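Local coordinates for Sys-1 protein (Caenorhabditis elegans, PDB 3C2G) that acts as a beta-catenin-type transcription coregulator in the Wnt asymmetry pathway, binding the TCF factor POP-1 directly to activate or repress target genes, at residues M47-Q52 with I94-Q100; V102-P107 with E159-H163; A137-F141 with N187-I193. All blocks are in the same frame, centred on the assembly; numbering follows the deposited sequence.

Interaction 1 of 3, residues M47-Q52 with I94-Q100; sequences MPNCVQ and ISPYIHQ
Gln-100, near the start of helix 98-103, reaches Pro-48 and Gln-52 in the first two turns of helix 47-62, and its amide carries the polar half of the contact. Its CB and CG run past Gln-52 OE1, with CG set beside the backbone N (chi1 -69°) and the chain extended from there, which carries CD to 3.5 Å from Pro-48 O. At the tip OE1 rests near Pro-48 CA, while NE2 spends its protons on two acceptors. Gln-100 NE2 donates to Pro-48 O at 3.0 Å, with the acceptor almost in the Gln-100 amide plane. That carbonyl also accepts the helical N-H of Gln-52, which comes from the opposite face of its plane. The second bond of Gln-100 NE2, to Gln-52 OE1 at 2.8 Å, is less straight (137° at the hydrogen), the donor standing above the plane of the Gln-52 side-chain carbonyl. A water lies within hydrogen-bonding distance of both Gln-52 OE1 and Gln-100 O. A leucine in place of Gln-100 would probably leave Gln-52 OE1 without its amide donor and Pro-48 O with its helical bond alone.

The apolar half lies toward the N-terminal end of helix 47-62. The Tyr-97 ring lies obliquely against two consecutive residues: its CE1 meets Pro-48 CD at 3.6 Å, and its CZ lies 3.4 Å from CB of selenomethionine Met-47. The bent chain of Met-47 brings CE to 3.5 Å from Ile-94 CD1, which also meets Val-51 CG2. In this armadillo domain the contact joins helix 47-62 to the 3-10 turn and short helix 98-103; Phe-39 and Val-42 pack on Met-47, and helix 154-164 meets Ile-98 and His-99.

Interaction 2 of 3, residues V102-P107 with E159-H163; sequences VQMFCP and EFAQH
Val-102, Phe-105 and Cys-106 pack against Phe-160 and His-163 where the end of helix 98-103 and the turn after it lie on helix 154-164, a helix-to-helix contact of the armadillo superhelix. A type I beta turn from Gln-103 to Cys-106 brings Phe-105 and Cys-106 round to the second helix.

The aromatic pair is T-shaped. Phe-160 points its edge at the face of Phe-105, the planes 76° apart and the centroids separated by 4.9 Å; its CE1 stands over the middle of the Phe-105 ring. Phe-160 has CG anti to the backbone N (chi1 -172°), which places the ring against Phe-105. Phe-115 makes a second edge-to-face pair with Phe-105, and Phe-144 and Ile-147 of helix 134-150 pack on Phe-160, so both rings belong to a larger hydrophobic core.

Aliphatic packing is provided by Val-102, whose CG1 meets Phe-160 CB at 3.8 Å and also approaches CB of Glu-159.

The imidazole of His-163 has a backbone atom over each face. Glu-159 O, from the preceding turn of its own helix, lies 3.3 Å above the plane of the His-163 ring on one side, and Cys-106 CA covers the centre of the other. On that second side Cys-106 also makes a CH-pi contact, its CB 3.9 Å from the His-163 ring centroid, while SG lies obliquely to the ring. Pro-107 CD approaches His-163 CD2 at 4.1 Å, and the atom of His-163 nearest to Cys-106 CB is NE2, 3.5 Å away.

Interaction 3 of 3, residues A137-F141 with N187-I193; sequences ANQVF and NPAIFII
Phe-141 lays one face of its ring flat on the side chain of Asn-187, ring and amide planes only 16° apart. The two side chains run antiparallel to each other, so Asn-187 CB sits over the middle of the ring in a CH-pi contact, 4.0 Å from the centroid of Phe-141 and nearly along its normal. The amide continues across the rim, with Asn-187 ND2 3.7 Å from Phe-141 CD2.

What fixes the rotation of that amide is an N-cap bond: Asn-187 OD1 accepts from Ala-189 N at 3.0 Å, in the carbonyl plane and on a lone pair. Having CG anti to the backbone N (chi1 -164°) places the amide for both roles, capping helix 189-198 and stacking on Phe-141. Here the armadillo fold brings helix 134-150 alongside the N-terminal end of that helix, the axes of the short segments 137-141 and 189-193 crossing at 39°.

The rest of the Phe-141 ring is met by aliphatic groups. Ala-189 CB approaches Phe-141 CD1, obliquely to the ring, Ile-190 CG1 comes to 3.6 Å from Phe-141 CE1, and Ile-193 CD1 stands at the ring edge. Ile-123 and Gln-128 also pack on Phe-141, and Tyr-176 touches Ile-190.

In the fold
From the N terminus, interaction 1 comes first: it closes the loop that leaves helix 47-62, passes through helix 71-90 and returns at helix 98-103. Interaction 2 then starts from the far end of that short helix and reaches helix 154-164, so helix 98-103 lies between helices 47-62 and 154-164; the two contacts touch where Met-104 packs on Gln-52. Interaction 3 opens inside the loop of interaction 2, on helix 134-150, and closes beyond it at helix 189-198. Interactions 2 and 3 therefore cross along the chain, whereas interaction 1 precedes both. Together they tie helices 47-62, 98-103, 134-150, 154-164 and 189-198 together in the N-terminal part of the armadillo domain.

Interaction 1 of 3, residues M47-Q52 with I94-Q100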
loop_
_atom_site.group_PDB
_atom_site.type_symbol
_atom_site.label_atom_id
_atom_site.label_comp_id
_atom_site.label_asym_id
_atom_site.label_seq_id
_atom_site.Cartn_x
_atom_site.Cartn_y
_atom_site.Cartn_z
HETATM N N MSE A 47 32.372 -25.452 21.445
HETATM C CA MSE A 47 31.130 -25.485 20.661
HETATM C C MSE A 47 31.284 -25.156 19.174
HETATM O O MSE A 47 30.748 -25.889 18.342
HETATM C CB MSE A 47 30.051 -24.595 21.293
HETATM C CG MSE A 47 29.335 -25.221 22.474
HETATM SE SE MSE A 47 28.312 -26.808 21.951
HETATM C CE MSE A 47 26.843 -25.926 21.020
ATOM N N PRO A 48 32.001 -24.060 18.833
ATOM C CA PRO A 48 32.218 -23.745 17.416
ATOM C C PRO A 48 32.655 -24.928 16.538
ATOM O O PRO A 48 32.037 -25.163 15.487
ATOM C CB PRO A 48 33.294 -22.655 17.455
ATOM C CG PRO A 48 33.047 -21.956 18.738
ATOM C CD PRO A 48 32.611 -23.036 19.706
ATOM N N ASN A 49 33.676 -25.682 16.948
ATOM C CA ASN A 49 34.082 -26.814 16.114
ATOM C C ASN A 49 33.258 -28.083 16.311
ATOM O O ASN A 49 33.193 -28.923 15.421
ATOM C CB ASN A 49 35.608 -27.057 16.095
ATOM C CG ASN A 49 36.112 -27.745 17.328
ATOM O OD1 ASN A 49 36.305 -27.115 18.364
ATOM N ND2 ASN A 49 36.353 -29.044 17.225
ATOM N N CYS A 50 32.600 -28.199 17.459
ATOM C CA CYS A 50 31.610 -29.255 17.678
ATOM C C CYS A 50 30.483 -29.136 16.644
ATOM O O CYS A 50 30.128 -30.107 15.981
ATOM C CB CYS A 50 31.062 -29.171 19.103
ATOM S SG CYS A 50 29.695 -30.315 19.487
ATOM N N VAL A 51 29.953 -27.923 16.488
ATOM C CA VAL A 51 28.949 -27.626 15.472
ATOM C C VAL A 51 29.497 -27.823 14.052
ATOM O O VAL A 51 28.846 -28.449 13.221
ATOM C CB VAL A 51 28.360 -26.199 15.666
ATOM C CG1 VAL A 51 27.482 -25.784 14.483
ATOM C CG2 VAL A 51 27.573 -26.127 16.965
ATOM N N GLN A 52 30.693 -27.309 13.779
ATOM C CA GLN A 52 31.309 -27.492 12.460
ATOM C C GLN A 52 31.453 -28.965 12.052
ATOM O O GLN A 52 31.191 -29.321 10.893
ATOM C CB GLN A 52 32.663 -26.784 12.372
ATOM C CG GLN A 52 33.093 -26.460 10.942
ATOM C CD GLN A 52 32.034 -25.652 10.164
ATOM O OE1 GLN A 52 31.653 -24.544 10.567
ATOM N NE2 GLN A 52 31.564 -26.213 9.047
ATOM N N ILE A 94 22.431 -23.262 20.332
ATOM C CA ILE A 94 23.126 -23.200 19.057
ATOM C C ILE A 94 23.050 -21.803 18.431
ATOM O O ILE A 94 23.801 -21.498 17.504
ATOM C CB ILE A 94 22.596 -24.288 18.076
ATOM C CG1 ILE A 94 22.745 -25.691 18.680
ATOM C CG2 ILE A 94 23.288 -24.216 16.729
ATOM C CD1 ILE A 94 24.175 -26.199 18.827
ATOM N N SER A 95 22.179 -20.939 18.946
ATOM C CA SER A 95 21.943 -19.642 18.285
ATOM C C SER A 95 23.184 -18.746 18.078
ATOM O O SER A 95 23.284 -18.108 17.031
ATOM C CB SER A 95 20.772 -18.869 18.907
ATOM O OG SER A 95 21.141 -18.273 20.130
ATOM N N PRO A 96 24.146 -18.728 19.033
ATOM C CA PRO A 96 25.342 -17.900 18.790
ATOM C C PRO A 96 26.248 -18.442 17.675
ATOM O O PRO A 96 27.193 -17.756 17.266
ATOM C CB PRO A 96 26.101 -17.945 20.129
ATOM C CG PRO A 96 25.187 -18.585 21.112
ATOM C CD PRO A 96 24.235 -19.430 20.328
ATOM N N TYR A 97 25.958 -19.654 17.195
ATOM C CA TYR A 97 26.785 -20.304 16.175
ATOM C C TYR A 97 26.082 -20.394 14.813
ATOM O O TYR A 97 26.576 -21.041 13.883
ATOM C CB TYR A 97 27.237 -21.686 16.670
ATOM C CG TYR A 97 27.780 -21.650 18.086
ATOM C CD1 TYR A 97 29.071 -21.193 18.342
ATOM C CD2 TYR A 97 26.994 -22.046 19.164
ATOM C CE1 TYR A 97 29.571 -21.135 19.637
ATOM C CE2 TYR A 97 27.481 -21.993 20.465
ATOM C CZ TYR A 97 28.771 -21.535 20.695
ATOM O OH TYR A 97 29.269 -21.486 21.980
ATOM N N ILE A 98 24.951 -19.703 14.702
ATOM C CA ILE A 98 24.077 -19.787 13.532
ATOM C C ILE A 98 24.714 -19.304 12.231
ATOM O O ILE A 98 24.317 -19.742 11.146
ATOM C CB ILE A 98 22.701 -19.102 13.799
ATOM C CG1 ILE A 98 21.637 -19.588 12.803
ATOM C CG2 ILE A 98 22.818 -17.574 13.864
ATOM C CD1 ILE A 98 20.991 -20.907 13.193
ATOM N N HIS A 99 25.720 -18.439 12.336
ATOM C CA HIS A 99 26.471 -18.004 11.155
ATOM C C HIS A 99 27.185 -19.160 10.460
ATOM O O HIS A 99 27.415 -19.115 9.246
ATOM C CB HIS A 99 27.451 -16.871 11.486
ATOM C CG HIS A 99 28.393 -17.192 12.597
ATOM N ND1 HIS A 99 29.723 -17.484 12.383
ATOM C CD2 HIS A 99 28.197 -17.283 13.934
ATOM C CE1 HIS A 99 30.305 -17.744 13.540
ATOM N NE2 HIS A 99 29.399 -17.633 14.496
ATOM N N GLN A 100 27.513 -20.205 11.219
ATOM C CA GLN A 100 28.123 -21.409 10.643
ATOM C C GLN A 100 27.120 -22.156 9.782
ATOM O O GLN A 100 27.481 -22.665 8.710
ATOM C CB GLN A 100 28.702 -22.330 11.721
ATOM C CG GLN A 100 29.932 -21.767 12.439
ATOM C CD GLN A 100 30.479 -22.699 13.502
ATOM O OE1 GLN A 100 30.658 -22.306 14.652
ATOM N NE2 GLN A 100 30.748 -23.943 13.122
HETATM O O HOH W 1 30.333 -22.845 8.413
#

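Interaction 2 of 3, residues V102-P107 with E159-H163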
loop_
_atom_site.group_PDB
_atom_site.type_symbol
_atom_site.label_atom_id
_atom_site.label_comp_id
_atom_site.label_asym_id
_atom_site.label_seq_id
_atom_site.Cartn_x
_atom_site.Cartn_y
_atom_site.Cartn_z
ATOM N N VAL A 102 24.577 -20.645 8.208
ATOM C CA VAL A 102 24.472 -19.788 7.027
ATOM C C VAL A 102 25.656 -19.984 6.076
ATOM O O VAL A 102 25.470 -20.022 4.853
ATOM C CB VAL A 102 24.344 -18.292 7.420
ATOM C CG1 VAL A 102 24.315 -17.381 6.179
ATOM C CG2 VAL A 102 23.106 -18.066 8.288
ATOM N N GLN A 103 26.865 -20.119 6.637
ATOM C CA GLN A 103 28.080 -20.263 5.824
ATOM C C GLN A 103 28.091 -21.535 4.988
ATOM O O GLN A 103 28.758 -21.581 3.958
ATOM C CB GLN A 103 29.347 -20.191 6.682
ATOM C CG GLN A 103 29.724 -18.778 7.148
ATOM C CD GLN A 103 30.779 -18.770 8.263
ATOM O OE1 GLN A 103 31.181 -19.825 8.770
ATOM N NE2 GLN A 103 31.221 -17.574 8.654
HETATM N N MSE A 104 27.351 -22.557 5.432
HETATM C CA MSE A 104 27.213 -23.809 4.681
HETATM C C MSE A 104 26.558 -23.593 3.331
HETATM O O MSE A 104 26.776 -24.358 2.399
HETATM C CB MSE A 104 26.406 -24.845 5.466
HETATM C CG MSE A 104 27.096 -25.365 6.730
HETATM SE SE MSE A 104 28.886 -26.140 6.403
HETATM C CE MSE A 104 28.361 -27.655 5.290
ATOM N N PHE A 105 25.744 -22.548 3.234
ATOM C CA PHE A 105 25.016 -22.264 2.013
ATOM C C PHE A 105 25.865 -21.573 0.961
ATOM O O PHE A 105 25.505 -21.554 -0.221
ATOM C CB PHE A 105 23.782 -21.436 2.320
ATOM C CG PHE A 105 22.640 -22.240 2.842
ATOM C CD1 PHE A 105 21.714 -22.800 1.964
ATOM C CD2 PHE A 105 22.486 -22.445 4.214
ATOM C CE1 PHE A 105 20.647 -23.542 2.451
ATOM C CE2 PHE A 105 21.427 -23.186 4.701
ATOM C CZ PHE A 105 20.506 -23.735 3.823
ATOM N N CYS A 106 26.991 -21.016 1.396
ATOM C CA CYS A 106 27.919 -20.336 0.508
ATOM C C CYS A 106 28.507 -21.284 -0.544
ATOM O O CYS A 106 29.023 -22.346 -0.204
ATOM C CB CYS A 106 29.028 -19.683 1.320
ATOM S SG CYS A 106 30.156 -18.728 0.308
ATOM N N PRO A 107 28.426 -20.901 -1.833
ATOM C CA PRO A 107 28.889 -21.818 -2.873
ATOM C C PRO A 107 30.417 -21.954 -2.872
ATOM O O PRO A 107 31.129 -20.963 -2.692
ATOM C CB PRO A 107 28.383 -21.169 -4.164
ATOM C CG PRO A 107 28.264 -19.721 -3.846
ATOM C CD PRO A 107 27.928 -19.628 -2.389
ATOM N N GLU A 159 23.792 -11.893 3.883
ATOM C CA GLU A 159 24.638 -12.985 3.382
ATOM C C GLU A 159 23.794 -14.163 2.900
ATOM O O GLU A 159 23.985 -14.666 1.786
ATOM C CB GLU A 159 25.591 -13.486 4.467
ATOM C CG GLU A 159 26.797 -12.612 4.718
ATOM C CD GLU A 159 27.846 -13.288 5.607
ATOM O OE1 GLU A 159 28.710 -12.560 6.152
ATOM O OE2 GLU A 159 27.815 -14.542 5.756
ATOM N N PHE A 160 22.861 -14.592 3.749
ATOM C CA PHE A 160 22.017 -15.738 3.450
ATOM C C PHE A 160 21.193 -15.471 2.200
ATOM O O PHE A 160 21.122 -16.322 1.310
ATOM C CB PHE A 160 21.125 -16.096 4.646
ATOM C CG PHE A 160 20.371 -17.381 4.474
ATOM C CD1 PHE A 160 21.029 -18.540 4.067
ATOM C CD2 PHE A 160 19.006 -17.437 4.720
ATOM C CE1 PHE A 160 20.337 -19.732 3.897
ATOM C CE2 PHE A 160 18.302 -18.624 4.548
ATOM C CZ PHE A 160 18.969 -19.778 4.136
ATOM N N ALA A 161 20.604 -14.277 2.129
ATOM C CA ALA A 161 19.876 -13.834 0.939
ATOM C C ALA A 161 20.705 -13.974 -0.331
ATOM O O ALA A 161 20.227 -14.523 -1.317
ATOM C CB ALA A 161 19.380 -12.406 1.109
ATOM N N GLN A 162 21.951 -13.506 -0.302
ATOM C CA GLN A 162 22.828 -13.624 -1.465
ATOM C C GLN A 162 23.067 -15.079 -1.886
ATOM O O GLN A 162 22.991 -15.397 -3.074
ATOM C CB GLN A 162 24.156 -12.897 -1.235
ATOM C CG GLN A 162 25.017 -12.777 -2.496
ATOM C CD GLN A 162 26.286 -11.947 -2.283
ATOM O OE1 GLN A 162 26.285 -10.962 -1.531
ATOM N NE2 GLN A 162 27.372 -12.335 -2.962
ATOM N N HIS A 163 23.338 -15.954 -0.914
ATOM C CA HIS A 163 23.536 -17.388 -1.175
ATOM C C HIS A 163 22.357 -18.055 -1.888
ATOM O O HIS A 163 22.537 -19.011 -2.642
ATOM C CB HIS A 163 23.827 -18.150 0.125
ATOM C CG HIS A 163 25.053 -17.683 0.852
ATOM N ND1 HIS A 163 25.179 -17.769 2.223
ATOM C CD2 HIS A 163 26.200 -17.117 0.402
ATOM C CE1 HIS A 163 26.354 -17.287 2.585
ATOM N NE2 HIS A 163 26.991 -16.882 1.500
#

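Interaction 3 of 3, residues A137-F141 with N187-I193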
loop_
_atom_site.group_PDB
_atom_site.type_symbol
_atom_site.label_atom_id
_atom_site.label_comp_id
_atom_site.label_asym_id
_atom_site.label_seq_id
_atom_site.Cartn_x
_atom_site.Cartn_y
_atom_site.Cartn_z
ATOM N N ALA A 137 11.482 -33.106 2.088
ATOM C CA ALA A 137 11.014 -31.820 1.574
ATOM C C ALA A 137 10.416 -30.952 2.675
ATOM O O ALA A 137 10.794 -29.786 2.837
ATOM C CB ALA A 137 9.994 -32.045 0.474
ATOM N N ASN A 138 9.495 -31.526 3.444
ATOM C CA ASN A 138 8.778 -30.754 4.453
ATOM C C ASN A 138 9.720 -30.225 5.510
ATOM O O ASN A 138 9.524 -29.148 6.061
ATOM C CB ASN A 138 7.660 -31.579 5.099
ATOM C CG ASN A 138 6.942 -30.817 6.207
ATOM O OD1 ASN A 138 6.980 -31.216 7.382
ATOM N ND2 ASN A 138 6.308 -29.685 5.842
ATOM N N GLN A 139 10.768 -30.987 5.765
ATOM C CA GLN A 139 11.769 -30.613 6.738
ATOM C C GLN A 139 12.678 -29.487 6.248
ATOM O O GLN A 139 13.052 -28.610 7.018
ATOM C CB GLN A 139 12.593 -31.838 7.094
ATOM C CG GLN A 139 13.068 -31.800 8.509
ATOM C CD GLN A 139 13.178 -33.163 9.100
ATOM O OE1 GLN A 139 13.717 -34.095 8.476
ATOM N NE2 GLN A 139 12.679 -33.302 10.329
ATOM N N VAL A 140 13.029 -29.511 4.968
ATOM C CA VAL A 140 13.817 -28.439 4.389
ATOM C C VAL A 140 13.043 -27.100 4.345
ATOM O O VAL A 140 13.625 -26.037 4.587
ATOM C CB VAL A 140 14.341 -28.835 3.004
ATOM C CG1 VAL A 140 15.008 -27.647 2.312
ATOM C CG2 VAL A 140 15.323 -30.012 3.130
ATOM N N PHE A 141 11.737 -27.159 4.065
ATOM C CA PHE A 141 10.885 -25.962 4.165
ATOM C C PHE A 141 10.868 -25.390 5.574
ATOM O O PHE A 141 10.875 -24.178 5.735
ATOM C CB PHE A 141 9.448 -26.213 3.673
ATOM C CG PHE A 141 9.324 -26.265 2.175
ATOM C CD1 PHE A 141 9.666 -25.164 1.395
ATOM C CD2 PHE A 141 8.861 -27.405 1.545
ATOM C CE1 PHE A 141 9.549 -25.202 0.016
ATOM C CE2 PHE A 141 8.751 -27.458 0.177
ATOM C CZ PHE A 141 9.095 -26.348 -0.597
ATOM N N ASN A 187 3.448 -25.285 -0.370
ATOM C CA ASN A 187 3.894 -25.026 0.992
ATOM C C ASN A 187 4.023 -23.513 1.231
ATOM O O ASN A 187 4.639 -22.814 0.433
ATOM C CB ASN A 187 5.241 -25.714 1.237
ATOM C CG ASN A 187 5.581 -25.823 2.710
ATOM O OD1 ASN A 187 5.856 -24.827 3.387
ATOM N ND2 ASN A 187 5.567 -27.043 3.217
ATOM N N PRO A 188 3.450 -23.002 2.332
ATOM C CA PRO A 188 3.529 -21.564 2.646
ATOM C C PRO A 188 4.949 -21.000 2.666
ATOM O O PRO A 188 5.154 -19.836 2.312
ATOM C CB PRO A 188 2.912 -21.475 4.046
ATOM C CG PRO A 188 1.987 -22.634 4.119
ATOM C CD PRO A 188 2.667 -23.740 3.341
ATOM N N ALA A 189 5.919 -21.815 3.073
ATOM C CA ALA A 189 7.321 -21.410 3.098
ATOM C C ALA A 189 7.824 -20.930 1.741
ATOM O O ALA A 189 8.736 -20.116 1.680
ATOM C CB ALA A 189 8.195 -22.550 3.606
ATOM N N ILE A 190 7.241 -21.442 0.662
ATOM C CA ILE A 190 7.549 -20.949 -0.675
ATOM C C ILE A 190 7.335 -19.435 -0.772
ATOM O O ILE A 190 8.101 -18.745 -1.440
ATOM C CB ILE A 190 6.740 -21.693 -1.749
ATOM C CG1 ILE A 190 7.340 -23.084 -1.953
ATOM C CG2 ILE A 190 6.767 -20.953 -3.068
ATOM C CD1 ILE A 190 6.337 -24.130 -2.335
ATOM N N PHE A 191 6.325 -18.920 -0.075
ATOM C CA PHE A 191 6.104 -17.482 -0.032
ATOM C C PHE A 191 7.144 -16.766 0.806
ATOM O O PHE A 191 7.682 -15.746 0.386
ATOM C CB PHE A 191 4.681 -17.155 0.443
ATOM C CG PHE A 191 3.621 -17.578 -0.535
ATOM C CD1 PHE A 191 3.346 -16.801 -1.655
ATOM C CD2 PHE A 191 2.922 -18.773 -0.353
ATOM C CE1 PHE A 191 2.370 -17.191 -2.576
ATOM C CE2 PHE A 191 1.952 -19.179 -1.264
ATOM C CZ PHE A 191 1.669 -18.390 -2.381
ATOM N N ILE A 192 7.425 -17.301 1.989
ATOM C CA ILE A 192 8.444 -16.738 2.885
ATOM C C ILE A 192 9.775 -16.525 2.162
ATOM O O ILE A 192 10.369 -15.459 2.269
ATOM C CB ILE A 192 8.637 -17.626 4.133
ATOM C CG1 ILE A 192 7.310 -17.769 4.904
ATOM C CG2 ILE A 192 9.730 -17.073 5.033
ATOM C CD1 ILE A 192 6.671 -16.436 5.354
ATOM N N ILE A 193 10.197 -17.517 1.385
ATOM C CA ILE A 193 11.458 -17.473 0.658
ATOM C C ILE A 193 11.451 -16.442 -0.478
ATOM O O ILE A 193 12.388 -15.657 -0.605
ATOM C CB ILE A 193 11.843 -18.877 0.116
ATOM C CG1 ILE A 193 12.022 -19.858 1.277
ATOM C CG2 ILE A 193 13.107 -18.802 -0.721
ATOM C CD1 ILE A 193 11.808 -21.295 0.912
#